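Long-range contact in Glyoxalase/bleomycin resistance protein/dioxygenase (Sphaerobacter thermophilus, PDB 4HC5), which is of unproven function but belongs to the glyoxalase/bleomycin resistance protein/dioxygenase superfamily and may act as a dioxygenase: residues 18-23 with 66-71. Sequence-based numbering, arbitrary orientation.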
loop_
_atom_site.group_PDB
_atom_site.type_symbol
_atom_site.label_atom_id
_atom_site.label_comp_id
_atom_site.label_asym_id
_atom_site.label_seq_id
_atom_site.Cartn_x
_atom_site.Cartn_y
_atom_site.Cartn_z
ATOM N N THR A 18 -1.853 -4.207 -1.485
ATOM C CA THR A 18 -1.812 -5.521 -2.086
ATOM C C THR A 18 -0.621 -5.684 -3.045
ATOM O O THR A 18 -0.305 -4.758 -3.814
ATOM C CB THR A 18 -3.136 -5.815 -2.856
ATOM O OG1 THR A 18 -4.241 -5.620 -1.981
ATOM C CG2 THR A 18 -3.234 -7.241 -3.429
ATOM N N ILE A 19 -0.034 -6.877 -2.947
ATOM C CA ILE A 19 0.958 -7.271 -3.996
ATOM C C ILE A 19 0.350 -8.518 -4.685
ATOM O O ILE A 19 -0.537 -9.155 -4.165
ATOM C CB ILE A 19 2.331 -7.515 -3.455
ATOM C CG1 ILE A 19 2.345 -8.671 -2.442
ATOM C CG2 ILE A 19 2.918 -6.229 -2.832
ATOM C CD1 ILE A 19 3.743 -9.189 -2.044
ATOM N N ILE A 20 0.831 -8.789 -5.858
ATOM C CA ILE A 20 0.409 -9.949 -6.662
ATOM C C ILE A 20 1.528 -10.988 -6.644
ATOM O O ILE A 20 2.643 -10.704 -7.046
ATOM C CB ILE A 20 0.032 -9.483 -8.080
ATOM C CG1 ILE A 20 -0.920 -8.267 -8.109
ATOM C CG2 ILE A 20 -0.605 -10.655 -8.874
ATOM C CD1 ILE A 20 -2.280 -8.445 -7.467
ATOM N N VAL A 21 1.116 -12.185 -6.266
ATOM C CA VAL A 21 1.992 -13.333 -6.163
ATOM C C VAL A 21 1.445 -14.484 -7.011
ATOM O O VAL A 21 0.280 -14.460 -7.390
ATOM C CB VAL A 21 2.243 -13.781 -4.701
ATOM C CG1 VAL A 21 2.870 -12.597 -3.889
ATOM C CG2 VAL A 21 1.018 -14.355 -4.047
ATOM N N SER A 22 2.286 -15.487 -7.282
ATOM C CA SER A 22 1.817 -16.631 -8.096
ATOM C C SER A 22 1.247 -17.778 -7.257
ATOM O O SER A 22 0.491 -18.626 -7.760
ATOM C CB SER A 22 2.935 -17.136 -8.954
ATOM O OG SER A 22 4.081 -17.510 -8.222
ATOM N N ASP A 23 1.625 -17.819 -5.971
ATOM C CA ASP A 23 1.286 -18.894 -5.069
ATOM C C ASP A 23 1.243 -18.320 -3.681
ATOM O O ASP A 23 2.250 -17.941 -3.091
ATOM C CB ASP A 23 2.316 -20.043 -5.232
ATOM C CG ASP A 23 2.034 -21.254 -4.432
ATOM O OD1 ASP A 23 1.725 -21.126 -3.244
ATOM O OD2 ASP A 23 2.313 -22.417 -4.955
ATOM N N GLY A 66 -2.158 -11.144 -2.897
ATOM C CA GLY A 66 -3.200 -11.375 -3.889
ATOM C C GLY A 66 -2.714 -12.266 -5.052
ATOM O O GLY A 66 -1.522 -12.468 -5.235
ATOM N N LEU A 67 -3.669 -12.777 -5.811
ATOM C CA LEU A 67 -3.391 -13.572 -7.012
ATOM C C LEU A 67 -3.857 -12.848 -8.256
ATOM O O LEU A 67 -4.872 -12.105 -8.159
ATOM C CB LEU A 67 -4.078 -14.941 -6.970
ATOM C CG LEU A 67 -3.545 -15.951 -5.930
ATOM C CD1 LEU A 67 -4.525 -17.106 -5.767
ATOM C CD2 LEU A 67 -2.131 -16.426 -6.270
ATOM N N PRO A 68 -3.257 -13.116 -9.430
ATOM C CA PRO A 68 -3.796 -12.540 -10.618
ATOM C C PRO A 68 -5.281 -12.793 -10.804
ATOM O O PRO A 68 -6.050 -11.956 -11.325
ATOM C CB PRO A 68 -2.953 -13.161 -11.710
ATOM C CG PRO A 68 -1.651 -13.433 -11.057
ATOM C CD PRO A 68 -1.995 -13.808 -9.655
ATOM N N SER A 69 -5.708 -13.976 -10.386
ATOM C CA SER A 69 -7.125 -14.333 -10.526
ATOM C C SER A 69 -8.124 -13.509 -9.754
ATOM O O SER A 69 -9.328 -13.610 -9.985
ATOM C CB SER A 69 -7.329 -15.761 -10.196
ATOM O OG SER A 69 -6.954 -16.094 -8.865
ATOM N N TRP A 70 -7.621 -12.771 -8.779
ATOM C CA TRP A 70 -8.477 -11.817 -8.054
ATOM C C TRP A 70 -9.007 -10.691 -8.916
ATOM O O TRP A 70 -9.962 -10.010 -8.518
ATOM C CB TRP A 70 -7.742 -11.128 -6.889
ATOM C CG TRP A 70 -7.425 -11.996 -5.682
ATOM C CD1 TRP A 70 -7.507 -13.349 -5.522
ATOM C CD2 TRP A 70 -6.946 -11.494 -4.419
ATOM N NE1 TRP A 70 -7.069 -13.719 -4.291
ATOM C CE2 TRP A 70 -6.749 -12.605 -3.568
ATOM C CE3 TRP A 70 -6.624 -10.237 -3.971
ATOM C CZ2 TRP A 70 -6.326 -12.474 -2.247
ATOM C CZ3 TRP A 70 -6.207 -10.108 -2.624
ATOM C CH2 TRP A 70 -6.078 -11.202 -1.794
ATOM N N TYR A 71 -8.358 -10.438 -10.045
ATOM C CA TYR A 71 -8.531 -9.216 -10.819
ATOM C C TYR A 71 -8.974 -9.443 -12.259
ATOM O O TYR A 71 -8.749 -10.484 -12.807
ATOM C CB TYR A 71 -7.250 -8.376 -10.774
ATOM C CG TYR A 71 -6.915 -7.929 -9.384
ATOM C CD1 TYR A 71 -7.508 -6.821 -8.849
ATOM C CD2 TYR A 71 -6.044 -8.633 -8.599
ATOM C CE1 TYR A 71 -7.231 -6.411 -7.573
ATOM C CE2 TYR A 71 -5.765 -8.230 -7.316
ATOM C CZ TYR A 71 -6.373 -7.123 -6.813
ATOM O OH TYR A 71 -6.141 -6.656 -5.540
#
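I20 and G66 form a parallel bridge, with the N-H and the C=O of G66 both bonded: G66 N donates to I19 O (2.9 Å), and V21 N reaches G66 O (2.8 Å) by a straighter bond, 167° at the hydrogen. This joins the ends of strands 13-20 and 62-66, the parallel first and fourth strands of a βαβββ module, the repeating unit of the vicinal oxygen chelate fold. Beyond G66 the chain turns through a 3-10 segment, 68-70, and folds back against strand 13-20, outermost of its sheet within the chain. I20 spreads over this turn with its two branches. With chi1 -49° placing CG1 beside the backbone N, CG2 falls anti to it and lies against P68 CD at 3.5 Å, whereas CD1 meets Y71 CE2, also at 3.5 Å, approaching the ring obliquely. T18 CG2 sits 3.6 Å from Y71 OH, while T18 OG1 bonds to the carbonyl of G82 of the second subunit, which Y71 also packs against, so this corner belongs to the dimer interface. W70 turns a ring face to G66, whose CA stands 3.4 Å off the ring plane, offset toward the rim. Just before helix 24-34, where D23 OD1 caps K26 N, L67 CD2 comes within 3.3 Å of V21 O.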